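Local coordinates for protein Vv2_1132 (Vibrio vulnificus CMCP6, PDB 5Y9S) that probably regulates transcription as a LysR-type factor, binding DNA through a helix-turn-helix domain and sensing an effector through a domain of periplasmic-binding-protein type, at residues 12-17 against 77-82; 137-142 against 152-157; 183-188 against 254-259; 224-229 against 246-251; 237-242 against 263-268. All coordinates share one frame; numbering follows the deposited sequence.

Contact 1. Residues 12-17 against 77-82; sequences KWLEDF and ENLLNQ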
# COMPACT_ATOMS: atom_id res chain seq x y z
N LYS D 12 14.66 6.64 5.48
CA LYS D 12 14.84 6.37 6.91
C LYS D 12 14.14 7.38 7.81
O LYS D 12 14.00 7.12 9.01
CB LYS D 12 16.33 6.27 7.28
CG LYS D 12 17.27 7.13 6.48
CD LYS D 12 18.71 6.85 6.87
CE LYS D 12 19.31 5.71 6.03
NZ LYS D 12 20.63 5.22 6.56
N TRP D 13 13.67 8.52 7.26
CA TRP D 13 12.77 9.42 8.00
C TRP D 13 11.56 8.67 8.57
O TRP D 13 11.07 8.98 9.67
CB TRP D 13 12.26 10.53 7.08
CG TRP D 13 13.30 11.50 6.61
CD1 TRP D 13 14.57 11.65 7.11
CD2 TRP D 13 13.17 12.46 5.54
NE1 TRP D 13 15.22 12.65 6.42
CE2 TRP D 13 14.39 13.16 5.46
CE3 TRP D 13 12.15 12.78 4.65
CZ2 TRP D 13 14.61 14.16 4.52
CZ3 TRP D 13 12.36 13.78 3.72
CH2 TRP D 13 13.58 14.47 3.67
N LEU D 14 11.07 7.67 7.84
CA LEU D 14 9.87 6.97 8.26
C LEU D 14 10.11 6.21 9.55
O LEU D 14 9.37 6.38 10.52
CB LEU D 14 9.41 6.03 7.15
CG LEU D 14 9.23 6.72 5.81
CD1 LEU D 14 8.84 5.70 4.77
CD2 LEU D 14 8.18 7.78 5.93
N GLU D 15 11.13 5.36 9.58
CA GLU D 15 11.43 4.68 10.84
C GLU D 15 11.89 5.69 11.89
O GLU D 15 11.56 5.53 13.07
CB GLU D 15 12.49 3.59 10.64
CG GLU D 15 12.49 2.97 9.24
CD GLU D 15 13.59 1.91 9.04
OE1 GLU D 15 13.70 1.00 9.90
OE2 GLU D 15 14.34 1.98 8.03
N ASP D 16 12.61 6.73 11.48
CA ASP D 16 12.90 7.83 12.41
C ASP D 16 11.62 8.31 13.06
O ASP D 16 11.52 8.39 14.29
CB ASP D 16 13.57 9.00 11.68
CG ASP D 16 14.99 8.71 11.30
OD1 ASP D 16 15.53 7.72 11.81
OD2 ASP D 16 15.58 9.45 10.47
N PHE D 17 10.61 8.59 12.23
CA PHE D 17 9.34 9.06 12.73
C PHE D 17 8.71 8.05 13.70
O PHE D 17 8.38 8.39 14.84
CB PHE D 17 8.40 9.37 11.57
CG PHE D 17 6.98 9.55 12.00
CD1 PHE D 17 6.52 10.79 12.43
CD2 PHE D 17 6.10 8.47 12.00
CE1 PHE D 17 5.20 10.95 12.84
CE2 PHE D 17 4.79 8.63 12.42
CZ PHE D 17 4.33 9.88 12.84
N GLU D 77 3.71 3.94 7.91
CA GLU D 77 3.65 2.48 8.00
C GLU D 77 3.40 1.84 6.63
O GLU D 77 4.06 0.86 6.27
CB GLU D 77 2.58 2.05 9.01
CG GLU D 77 2.81 2.58 10.45
CD GLU D 77 1.77 2.05 11.45
OE1 GLU D 77 2.12 1.84 12.64
OE2 GLU D 77 0.60 1.83 11.03
N ASN D 78 2.49 2.40 5.84
CA ASN D 78 2.24 1.80 4.52
C ASN D 78 3.50 1.84 3.66
O ASN D 78 3.90 0.84 3.06
CB ASN D 78 1.06 2.50 3.85
CG ASN D 78 -0.27 2.27 4.60
OD1 ASN D 78 -0.52 1.18 5.11
ND2 ASN D 78 -1.12 3.29 4.65
N LEU D 79 4.20 2.98 3.66
CA LEU D 79 5.40 3.11 2.83
C LEU D 79 6.48 2.16 3.31
O LEU D 79 7.09 1.43 2.51
CB LEU D 79 5.91 4.54 2.88
CG LEU D 79 5.85 5.35 1.60
CD1 LEU D 79 6.63 6.63 1.82
CD2 LEU D 79 6.46 4.56 0.49
N LEU D 80 6.74 2.17 4.62
CA LEU D 80 7.67 1.21 5.20
C LEU D 80 7.31 -0.20 4.77
O LEU D 80 8.14 -0.92 4.21
CB LEU D 80 7.64 1.34 6.72
CG LEU D 80 8.99 1.41 7.41
CD1 LEU D 80 9.93 2.35 6.67
CD2 LEU D 80 8.75 1.91 8.81
N ASN D 81 6.05 -0.59 4.99
CA ASN D 81 5.61 -1.94 4.63
C ASN D 81 5.73 -2.18 3.12
O ASN D 81 6.20 -3.24 2.68
CB ASN D 81 4.17 -2.16 5.09
CG ASN D 81 3.59 -3.46 4.57
OD1 ASN D 81 3.98 -4.54 5.01
ND2 ASN D 81 2.67 -3.36 3.61
N GLN D 82 5.35 -1.19 2.31
CA GLN D 82 5.44 -1.39 0.87
C GLN D 82 6.89 -1.48 0.40
O GLN D 82 7.18 -2.12 -0.62
CB GLN D 82 4.71 -0.29 0.14
CG GLN D 82 4.50 -0.55 -1.34
CD GLN D 82 3.76 -1.86 -1.63
OE1 GLN D 82 2.61 -2.05 -1.22
NE2 GLN D 82 4.42 -2.75 -2.37
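Leu-14 and Leu-80 mark the place where segments 12-17 and 77-82 come nearest, their CA atoms being 6.9 Å apart. The axes of the two short segments approach to 9.6 Å with a signed crossing angle of -127°, so the two segments run roughly antiparallel but strongly inclined. No hydrogen bond links the segments, and the contact rests on four side chains. Its close-packed part is built on Leu-14, a buried residue. Its CG stands anti to the carbonyl carbon (chi1 -54°), which carries CD1 over to Leu-79, 3.7 Å from Leu-79 CB and 3.8 Å from Leu-79 CD1; the two side chains meet at about a right angle. Leu-80 answers from the other helix: its CD1 lies 3.7 Å from Leu-14 CB and equally 3.7 Å from Glu-15 CG, so one methyl bridges two consecutive residues.

Beyond that methyl the contact thins toward solvent. Glu-15, partly exposed, lends just the aliphatic CG to the packing, lying 3.9 Å from Leu-80 CD2, while its extended chain takes the carboxylate past the leucine, toward a long, weak ion pair with Arg-33. Leu-80 is likewise partly exposed.

In LysR-type regulators the long helix after the DNA-binding helices usually mediates dimerisation, and Leu-79 here also packs on Phe-11 of the second subunit. Within the chain, Leu-80 touches Phe-11 and Leu-18 of helix 11-22, Leu-14 reaches Ala-76, and the far flank of helix 11-22 packs through Trp-13 and Asp-16 on helix 37-51.

Contact 2. Residues 137-142 against 152-157; sequences LGIDAH and DLLFTY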
# COMPACT_ATOMS: atom_id res chain seq x y z
N LEU D 137 4.79 -23.28 5.78
CA LEU D 137 4.39 -23.33 4.38
C LEU D 137 4.08 -24.78 4.00
O LEU D 137 4.40 -25.73 4.71
CB LEU D 137 5.48 -22.73 3.49
CG LEU D 137 5.83 -21.24 3.66
CD1 LEU D 137 7.17 -20.99 3.01
CD2 LEU D 137 4.78 -20.30 3.07
N GLY D 138 3.43 -24.96 2.88
CA GLY D 138 3.00 -26.31 2.57
C GLY D 138 4.13 -27.22 2.10
O GLY D 138 5.24 -26.80 1.79
N ILE D 139 3.81 -28.51 2.04
CA ILE D 139 4.69 -29.45 1.35
C ILE D 139 4.92 -29.00 -0.10
O ILE D 139 6.02 -29.13 -0.65
CB ILE D 139 4.14 -30.89 1.45
CG1 ILE D 139 5.10 -31.90 0.85
CG2 ILE D 139 2.78 -31.07 0.82
CD1 ILE D 139 6.17 -32.30 1.83
N ASP D 140 3.88 -28.45 -0.74
CA ASP D 140 4.03 -27.93 -2.10
C ASP D 140 5.06 -26.80 -2.14
O ASP D 140 5.90 -26.74 -3.05
CB ASP D 140 2.67 -27.45 -2.64
CG ASP D 140 2.80 -26.66 -3.95
OD1 ASP D 140 2.96 -25.41 -3.89
OD2 ASP D 140 2.72 -27.28 -5.04
N ALA D 141 5.03 -25.92 -1.15
CA ALA D 141 6.04 -24.86 -1.11
C ALA D 141 7.44 -25.44 -0.93
O ALA D 141 8.39 -24.98 -1.58
CB ALA D 141 5.73 -23.87 0.02
N HIS D 142 7.59 -26.46 -0.07
CA HIS D 142 8.91 -27.01 0.24
C HIS D 142 9.45 -27.86 -0.89
O HIS D 142 10.66 -27.85 -1.14
CB HIS D 142 8.86 -27.83 1.52
CG HIS D 142 8.48 -27.03 2.73
ND1 HIS D 142 7.89 -27.60 3.84
CD2 HIS D 142 8.62 -25.72 3.01
CE1 HIS D 142 7.68 -26.66 4.75
NE2 HIS D 142 8.11 -25.51 4.27
N ASP D 152 18.07 -27.45 0.96
CA ASP D 152 18.75 -28.70 0.63
C ASP D 152 18.00 -29.95 1.05
O ASP D 152 18.01 -30.95 0.32
CB ASP D 152 20.14 -28.72 1.27
CG ASP D 152 20.97 -27.52 0.85
OD1 ASP D 152 21.58 -26.89 1.73
OD2 ASP D 152 20.99 -27.22 -0.36
N LEU D 153 17.38 -29.95 2.23
CA LEU D 153 16.67 -31.13 2.73
C LEU D 153 15.35 -30.72 3.34
O LEU D 153 15.21 -29.63 3.89
CB LEU D 153 17.48 -31.91 3.76
CG LEU D 153 18.86 -32.42 3.33
CD1 LEU D 153 19.69 -32.78 4.55
CD2 LEU D 153 18.70 -33.62 2.41
N LEU D 154 14.38 -31.61 3.23
CA LEU D 154 13.07 -31.43 3.83
C LEU D 154 12.74 -32.68 4.63
O LEU D 154 12.80 -33.79 4.09
CB LEU D 154 12.02 -31.15 2.76
CG LEU D 154 10.58 -31.40 3.17
CD1 LEU D 154 10.03 -30.23 4.02
CD2 LEU D 154 9.70 -31.67 1.96
N PHE D 155 12.45 -32.52 5.91
CA PHE D 155 11.98 -33.62 6.75
C PHE D 155 10.48 -33.46 6.95
O PHE D 155 10.01 -32.35 7.21
CB PHE D 155 12.70 -33.62 8.09
CG PHE D 155 14.12 -34.02 7.99
CD1 PHE D 155 15.09 -33.09 7.65
CD2 PHE D 155 14.51 -35.33 8.23
CE1 PHE D 155 16.41 -33.45 7.54
CE2 PHE D 155 15.83 -35.70 8.13
CZ PHE D 155 16.79 -34.77 7.78
N THR D 156 9.74 -34.56 6.81
CA THR D 156 8.28 -34.46 6.89
C THR D 156 7.68 -35.83 7.19
O THR D 156 8.31 -36.86 6.99
CB THR D 156 7.69 -33.90 5.59
OG1 THR D 156 6.31 -33.56 5.79
CG2 THR D 156 7.81 -34.93 4.48
N TYR D 157 6.46 -35.80 7.70
CA TYR D 157 5.63 -37.00 7.83
C TYR D 157 5.03 -37.34 6.47
O TYR D 157 4.74 -36.45 5.66
CB TYR D 157 4.52 -36.79 8.86
CG TYR D 157 4.95 -36.53 10.30
CD1 TYR D 157 5.56 -37.52 11.05
CD2 TYR D 157 4.73 -35.29 10.90
CE1 TYR D 157 5.96 -37.30 12.35
CE2 TYR D 157 5.13 -35.05 12.21
CZ TYR D 157 5.75 -36.06 12.93
OH TYR D 157 6.15 -35.87 14.23
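Ile-139 and His-142, one turn apart on helix 139-147, hold Leu-154 of strand 153-157 between them, the packing of a beta-alpha-beta crossover. Strands 129-134 and 153-157, which flank the helix in sequence, both pair parallel with strand 100-105 lying between them. Leu-154 sends its two methyls to different partners: CD2 lies 3.6 Å from Ile-139 CD1, and CD1 comes to 3.4 Å from His-142 ND1, approaching the imidazole obliquely. Ile-139 has CG1 anti to the backbone N (chi1 -175°), which turns its terminal CD1 inward to meet Thr-156 CG2 as well, at 4.1 Å.

One shell out, His-142 NE2 is hydrogen-bonded to Ser-135 OG, and Leu-137 N bonds to the same hydroxyl; this polar anchor fixes the ring's rotation while its other nitrogen, ND1, lies against the leucine. Strand 153-157 is held in turn by backbone bonds from Leu-154 to Tyr-284 and from Phe-155 to Val-104. The start of the helix also meets the fourth subunit, where Asp-140 OD1 accepts from Phe-26 N of that chain. Gly-138, the N-cap, has its O 3.3 Å above the His-142 ring plane, near the rim, and accepts from His-142 N at 3.0 Å.

Contact 3. Residues 183-188 against 254-259; sequences VPVVAP and HVIEEE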
# COMPACT_ATOMS: atom_id res chain seq x y z
N VAL D 183 1.30 -43.08 19.81
CA VAL D 183 0.73 -43.87 20.91
C VAL D 183 -0.01 -43.00 21.91
O VAL D 183 0.33 -41.83 22.08
CB VAL D 183 1.83 -44.67 21.62
CG1 VAL D 183 2.54 -45.57 20.61
CG2 VAL D 183 2.80 -43.72 22.34
N PRO D 184 -1.05 -43.52 22.55
CA PRO D 184 -1.73 -42.75 23.60
C PRO D 184 -0.93 -42.83 24.90
O PRO D 184 -0.54 -43.92 25.33
CB PRO D 184 -3.08 -43.44 23.74
CG PRO D 184 -2.78 -44.88 23.37
CD PRO D 184 -1.68 -44.83 22.33
N VAL D 185 -0.66 -41.67 25.51
CA VAL D 185 0.10 -41.60 26.75
C VAL D 185 -0.71 -40.86 27.80
O VAL D 185 -1.60 -40.06 27.49
CB VAL D 185 1.46 -40.90 26.57
CG1 VAL D 185 2.40 -41.76 25.71
CG2 VAL D 185 1.26 -39.49 26.02
N VAL D 186 -0.34 -41.11 29.06
CA VAL D 186 -1.06 -40.56 30.21
C VAL D 186 -0.11 -40.50 31.39
O VAL D 186 0.83 -41.30 31.49
CB VAL D 186 -2.32 -41.40 30.53
CG1 VAL D 186 -1.94 -42.76 31.04
CG2 VAL D 186 -3.22 -40.69 31.51
N ALA D 187 -0.35 -39.56 32.30
CA ALA D 187 0.44 -39.50 33.52
C ALA D 187 0.13 -40.73 34.37
O ALA D 187 -1.00 -41.23 34.36
CB ALA D 187 0.15 -38.21 34.30
N PRO D 188 1.12 -41.27 35.08
CA PRO D 188 0.89 -42.53 35.82
C PRO D 188 -0.25 -42.44 36.82
O PRO D 188 -0.99 -43.42 37.00
CB PRO D 188 2.23 -42.77 36.52
CG PRO D 188 3.23 -42.12 35.61
CD PRO D 188 2.54 -40.88 35.10
N HIS D 254 8.79 -40.88 19.17
CA HIS D 254 10.10 -40.23 19.25
C HIS D 254 10.08 -38.96 20.10
O HIS D 254 11.15 -38.46 20.49
CB HIS D 254 10.64 -39.92 17.85
CG HIS D 254 10.07 -38.68 17.23
ND1 HIS D 254 8.97 -38.70 16.40
CD2 HIS D 254 10.45 -37.39 17.32
CE1 HIS D 254 8.69 -37.47 16.01
NE2 HIS D 254 9.57 -36.65 16.56
N VAL D 255 8.89 -38.43 20.41
CA VAL D 255 8.79 -37.23 21.23
C VAL D 255 8.82 -37.54 22.72
O VAL D 255 9.08 -36.63 23.52
CB VAL D 255 7.52 -36.46 20.82
CG1 VAL D 255 7.26 -35.28 21.71
CG2 VAL D 255 7.65 -35.99 19.38
N ILE D 256 8.64 -38.80 23.13
CA ILE D 256 8.48 -39.13 24.54
C ILE D 256 9.54 -40.11 25.03
O ILE D 256 9.36 -40.73 26.08
CB ILE D 256 7.07 -39.70 24.81
CG1 ILE D 256 6.82 -40.87 23.86
CG2 ILE D 256 6.03 -38.65 24.61
CD1 ILE D 256 5.58 -41.70 24.19
N GLU D 257 10.62 -40.29 24.28
CA GLU D 257 11.62 -41.30 24.65
C GLU D 257 12.11 -41.08 26.07
O GLU D 257 12.21 -42.03 26.86
CB GLU D 257 12.79 -41.27 23.66
CG GLU D 257 13.72 -42.47 23.74
CD GLU D 257 15.01 -42.29 22.93
OE1 GLU D 257 15.00 -41.53 21.93
OE2 GLU D 257 16.04 -42.89 23.30
N GLU D 258 12.40 -39.82 26.43
CA GLU D 258 12.91 -39.49 27.76
C GLU D 258 11.83 -39.54 28.83
O GLU D 258 12.10 -39.97 29.95
CB GLU D 258 13.57 -38.12 27.73
CG GLU D 258 14.29 -37.75 29.01
CD GLU D 258 15.19 -36.54 28.83
OE1 GLU D 258 14.75 -35.40 29.14
OE2 GLU D 258 16.33 -36.72 28.35
N GLU D 259 10.61 -39.08 28.52
CA GLU D 259 9.52 -39.17 29.49
C GLU D 259 9.22 -40.62 29.85
O GLU D 259 8.98 -40.94 31.02
CB GLU D 259 8.27 -38.48 28.97
CG GLU D 259 8.33 -36.94 28.94
CD GLU D 259 9.16 -36.40 27.76
OE1 GLU D 259 9.70 -37.23 26.99
OE2 GLU D 259 9.26 -35.16 27.61
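Val-185 N is bonded to Ala-249 O, a backbone bond to the neighbouring strand 248-252, and the side chain of this same Val-185 carries the contact with Ile-256. A second bond, Val-183 N to Val-251 O, repeats the antiparallel pairing two residues earlier. Together they hold this end of strand 172-186 against strand 248-252, with Val-183 and Val-185 placed for the apolar contact.

Both valines meet a single atom, Ile-256 CD1. Val-185 CG1 comes tip to tip with it at 3.5 Å, whereas Val-183 CG2 stands 3.9 Å from the same methyl, its side chain meeting the isoleucine at a slant. CD1 gets there because Ile-256 CG1 lies between its backbone N and carbonyl carbon (chi1 54°) and the chain is then extended to its end (chi2 169°).

Ile-256 is the N-cap residue of helix 257-261, so the contact ties the start of that short helix to the sheet of the effector domain. Val-251 lies against both Val-185 and Ile-256, and Val-239 of helix 235-243 also touches Ile-256. Two residues before it, the His-254 ring is gripped through ND1 by Glu-180 and through NE2 by Asn-112.

All three touching residues are buried and no polar atom bridges the segments. Cohesion across them is therefore dispersive and hydrophobic, and directional bonding is left to the strand pairing alongside.

Contact 4. Residues 224-229 against 246-251; sequences LTLKPV and AGVAWV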
# COMPACT_ATOMS: atom_id res chain seq x y z
N LEU D 224 -14.00 -45.32 22.98
CA LEU D 224 -13.68 -44.31 23.98
C LEU D 224 -14.67 -43.16 23.89
O LEU D 224 -15.33 -42.95 22.86
CB LEU D 224 -12.26 -43.77 23.79
CG LEU D 224 -11.09 -44.69 24.16
CD1 LEU D 224 -11.40 -45.48 25.43
CD2 LEU D 224 -10.76 -45.62 23.00
N THR D 225 -14.77 -42.41 24.98
CA THR D 225 -15.51 -41.15 24.99
C THR D 225 -14.49 -40.07 25.35
O THR D 225 -14.26 -39.77 26.52
CB THR D 225 -16.68 -41.20 25.97
OG1 THR D 225 -17.42 -42.40 25.76
CG2 THR D 225 -17.61 -40.00 25.76
N LEU D 226 -13.88 -39.49 24.33
CA LEU D 226 -12.81 -38.51 24.49
C LEU D 226 -13.40 -37.11 24.44
O LEU D 226 -13.93 -36.69 23.41
CB LEU D 226 -11.74 -38.69 23.42
CG LEU D 226 -11.21 -40.11 23.25
CD1 LEU D 226 -10.20 -40.17 22.12
CD2 LEU D 226 -10.59 -40.60 24.56
N LYS D 227 -13.29 -36.38 25.56
CA LYS D 227 -13.75 -35.00 25.61
C LYS D 227 -12.58 -34.06 25.38
O LYS D 227 -11.72 -33.93 26.26
CB LYS D 227 -14.42 -34.71 26.95
CG LYS D 227 -14.60 -33.23 27.26
CD LYS D 227 -14.93 -33.05 28.74
CE LYS D 227 -14.16 -31.89 29.37
NZ LYS D 227 -13.61 -32.27 30.72
N PRO D 228 -12.50 -33.37 24.22
CA PRO D 228 -11.41 -32.42 23.98
C PRO D 228 -11.32 -31.30 25.00
O PRO D 228 -12.18 -30.41 25.03
CB PRO D 228 -11.74 -31.86 22.59
CG PRO D 228 -13.15 -32.13 22.40
CD PRO D 228 -13.41 -33.45 23.07
N VAL D 229 -10.27 -31.30 25.80
CA VAL D 229 -10.02 -30.23 26.76
C VAL D 229 -8.91 -29.29 26.33
O VAL D 229 -8.71 -28.26 26.99
CB VAL D 229 -9.69 -30.79 28.17
CG1 VAL D 229 -10.74 -31.80 28.60
CG2 VAL D 229 -8.32 -31.42 28.16
N ALA D 246 -3.43 -33.71 32.65
CA ALA D 246 -4.59 -33.05 32.09
C ALA D 246 -5.42 -33.95 31.18
O ALA D 246 -6.51 -33.55 30.75
CB ALA D 246 -4.15 -31.80 31.35
N GLY D 247 -4.97 -35.16 30.90
CA GLY D 247 -5.72 -36.05 30.04
C GLY D 247 -4.77 -36.90 29.22
O GLY D 247 -3.56 -36.91 29.44
N VAL D 248 -5.36 -37.59 28.24
CA VAL D 248 -4.64 -38.53 27.39
C VAL D 248 -4.33 -37.84 26.06
O VAL D 248 -5.18 -37.13 25.50
CB VAL D 248 -5.45 -39.82 27.21
CG1 VAL D 248 -6.82 -39.51 26.67
CG2 VAL D 248 -4.73 -40.82 26.31
N ALA D 249 -3.11 -38.02 25.58
CA ALA D 249 -2.64 -37.51 24.30
C ALA D 249 -2.12 -38.65 23.44
O ALA D 249 -1.50 -39.59 23.96
CB ALA D 249 -1.54 -36.46 24.50
N TRP D 250 -2.38 -38.58 22.14
CA TRP D 250 -1.74 -39.45 21.15
C TRP D 250 -0.54 -38.70 20.59
O TRP D 250 -0.70 -37.62 20.01
CB TRP D 250 -2.71 -39.87 20.04
CG TRP D 250 -3.48 -41.17 20.33
CD1 TRP D 250 -3.24 -42.41 19.79
CD2 TRP D 250 -4.59 -41.33 21.23
NE1 TRP D 250 -4.13 -43.33 20.32
CE2 TRP D 250 -4.97 -42.69 21.19
CE3 TRP D 250 -5.29 -40.46 22.06
CZ2 TRP D 250 -6.02 -43.19 21.96
CZ3 TRP D 250 -6.35 -40.96 22.83
CH2 TRP D 250 -6.69 -42.31 22.77
N VAL D 251 0.65 -39.26 20.78
CA VAL D 251 1.89 -38.59 20.40
C VAL D 251 2.85 -39.60 19.80
O VAL D 251 2.85 -40.79 20.14
CB VAL D 251 2.57 -37.90 21.60
CG1 VAL D 251 1.71 -36.78 22.16
CG2 VAL D 251 2.94 -38.93 22.69
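The touching parts of Leu-226 to Val-229 and Ala-246 to Trp-250 point 127° apart and exchange no hydrogen bond. Their closest CA pairs, Val-229 with Gly-247 at 7.9 Å and Leu-226 with Val-248 at 8.7 Å, are too far apart for direct strand pairing. The explanation is an alpha/beta layout in the effector domain: strand 199-205 lies between strands 225-232 and 248-252 and pairs parallel with each, giving backbone bonds such as Lys-227 with Tyr-202 and Val-248 with Pro-201. The directions diverge partly because they include the Ala-246 and Gly-247 turn. Gly-247, with a phi of 146°, adopts a backbone shape that residues with a CB rarely reach, and it leads the chain into strand 248-252.

Side chains meet past the middle strand. Leu-226 keeps CG anti to its carbonyl carbon (chi1 -51°), sending CD1 to the six-membered ring of Trp-250, 4.0 Å from CZ3 and 4.2 Å from CH2 of that indole. The approach is oblique to the ring plane. The other methyl, Leu-226 CD2, is a looser neighbour of Val-248 CG1 at 4.5 Å.

Leu-219 of helix 210-220 touches both Leu-226 and Trp-250, while Pro-184 and Val-182 pack on the indole from strand 172-186. The indole nitrogen is held by a hydrogen bond from Trp-250 NE1 to Trp-275 O. At the other end of the contact, Val-229 CG2 rests 3.8 Å from Ala-246 O.

Contact 5. Residues 237-242 against 263-268; sequences SLVKMA and HRLVIA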
# COMPACT_ATOMS: atom_id res chain seq x y z
N SER D 237 3.80 -29.66 23.39
CA SER D 237 2.85 -29.08 24.34
C SER D 237 1.92 -30.14 24.87
O SER D 237 1.61 -30.15 26.07
CB SER D 237 2.03 -27.97 23.68
OG SER D 237 2.76 -26.78 23.66
N LEU D 238 1.42 -31.02 23.98
CA LEU D 238 0.64 -32.14 24.45
C LEU D 238 1.39 -32.88 25.54
O LEU D 238 0.82 -33.19 26.60
CB LEU D 238 0.31 -33.09 23.30
CG LEU D 238 -0.56 -32.44 22.23
CD1 LEU D 238 -0.58 -33.35 21.03
CD2 LEU D 238 -1.96 -32.16 22.74
N VAL D 239 2.69 -33.11 25.33
CA VAL D 239 3.48 -33.88 26.27
C VAL D 239 3.53 -33.19 27.64
O VAL D 239 3.29 -33.83 28.67
CB VAL D 239 4.89 -34.13 25.70
CG1 VAL D 239 5.86 -34.57 26.82
CG2 VAL D 239 4.80 -35.19 24.60
N LYS D 240 3.79 -31.88 27.67
CA LYS D 240 3.76 -31.16 28.94
C LYS D 240 2.41 -31.34 29.63
O LYS D 240 2.35 -31.71 30.80
CB LYS D 240 4.05 -29.67 28.76
CG LYS D 240 5.49 -29.35 28.48
CD LYS D 240 6.42 -29.94 29.52
CE LYS D 240 7.88 -29.62 29.16
NZ LYS D 240 8.56 -28.81 30.22
N MET D 241 1.33 -31.08 28.89
CA MET D 241 -0.02 -31.24 29.43
C MET D 241 -0.24 -32.64 29.96
O MET D 241 -0.85 -32.84 31.01
CB MET D 241 -1.05 -30.93 28.34
CG MET D 241 -1.26 -29.44 28.05
SD MET D 241 -1.35 -28.42 29.54
CE MET D 241 -3.11 -28.37 29.74
N ALA D 242 0.21 -33.65 29.21
CA ALA D 242 -0.06 -35.02 29.64
C ALA D 242 0.70 -35.34 30.92
O ALA D 242 0.17 -36.02 31.81
CB ALA D 242 0.29 -36.00 28.52
N HIS D 263 9.68 -42.46 33.58
CA HIS D 263 8.43 -42.91 34.18
C HIS D 263 7.50 -41.76 34.52
O HIS D 263 6.68 -41.85 35.44
CB HIS D 263 8.68 -43.75 35.43
CG HIS D 263 9.68 -44.84 35.24
ND1 HIS D 263 10.93 -44.80 35.80
CD2 HIS D 263 9.61 -46.00 34.55
CE1 HIS D 263 11.60 -45.89 35.47
NE2 HIS D 263 10.82 -46.63 34.71
N ARG D 264 7.61 -40.66 33.78
CA ARG D 264 6.68 -39.56 33.94
C ARG D 264 5.48 -39.68 32.99
O ARG D 264 4.53 -38.90 33.11
CB ARG D 264 7.40 -38.22 33.73
CG ARG D 264 8.30 -37.85 34.92
CD ARG D 264 8.85 -36.46 34.77
NE ARG D 264 9.67 -36.35 33.57
CZ ARG D 264 9.84 -35.22 32.89
NH1 ARG D 264 9.25 -34.10 33.30
NH2 ARG D 264 10.59 -35.21 31.79
N LEU D 265 5.51 -40.65 32.08
CA LEU D 265 4.37 -40.95 31.22
C LEU D 265 4.35 -42.44 31.00
O LEU D 265 5.40 -43.09 30.98
CB LEU D 265 4.47 -40.24 29.86
CG LEU D 265 4.17 -38.76 29.81
CD1 LEU D 265 4.63 -38.20 28.48
CD2 LEU D 265 2.67 -38.51 30.04
N VAL D 266 3.15 -42.99 30.85
CA VAL D 266 2.98 -44.39 30.53
C VAL D 266 2.09 -44.49 29.30
O VAL D 266 1.13 -43.72 29.15
CB VAL D 266 2.36 -45.18 31.71
CG1 VAL D 266 2.48 -46.67 31.47
CG2 VAL D 266 3.04 -44.84 33.04
N ILE D 267 2.40 -45.46 28.44
CA ILE D 267 1.51 -45.78 27.34
C ILE D 267 0.21 -46.32 27.92
O ILE D 267 0.22 -47.14 28.84
CB ILE D 267 2.17 -46.78 26.38
CG1 ILE D 267 3.34 -46.12 25.66
CG2 ILE D 267 1.15 -47.33 25.39
CD1 ILE D 267 4.29 -47.11 25.03
N ALA D 268 -0.92 -45.81 27.43
CA ALA D 268 -2.23 -46.28 27.87
C ALA D 268 -2.76 -47.33 26.91
O ALA D 268 -2.49 -47.30 25.71
CB ALA D 268 -3.23 -45.11 27.98
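A Schellman motif at His-263 ends helix 257-261, and two residues later Leu-265 drops its side chain onto helix 235-243, where it meets Ala-242 and Val-239. The positive phi of His-263 (61°) turns the chain out of the helix and toward the short strand 266-267. Leu-265 has CG anti to its carbonyl carbon (chi1 -75°), and the branch spreads two methyls along the helix. CD2 sits 3.8 Å from Ala-242 CB and also 3.8 Å from Ala-242 C, so it presses on backbone as well as side chain. CD1 lies 4.2 Å from Val-239 CG1, one turn earlier.

In the alpha/beta effector domain, helix 235-243 connects strand 225-232 to strand 248-252. Its residues Leu-238 and Met-241 face Leu-203 of strand 199-205, and Ala-242 also reaches Leu-203. The chain after Leu-265 joins the sheet edge through backbone bonds of Val-266 with Val-186 and Ala-268 with Pro-184. Elsewhere on the helix, Ser-237 OG donates to Ala-110 O of the third subunit, and Met-241 packs on Phe-118 of that subunit. Glu-259 of helix 257-261 packs on Val-239, Leu-265 and Arg-264.

Overall arrangement
Contact 1 stands apart in the DNA-binding region, its centre about 48 Å from those of contacts 4 and 5; contacts 2 to 5 all reach the same sheet of the effector domain. Contacts 2, 3 and 5 are buried, whereas contacts 1 and 4 are only partly buried, with partly exposed touching residues. Contacts 3 and 5 lie about 5 Å apart between centres and share strand bonds at Pro-184 and Val-186, and contact 4 is joined to each by probable backbone hydrogen bonds. Contact 2 meets contact 3 through Tyr-157 and His-254. Every contact lacks a cross-segment hydrogen bond: contact 1 crosses two helices, contact 4 spans a strand, and contact 2 alone brings in an imidazole.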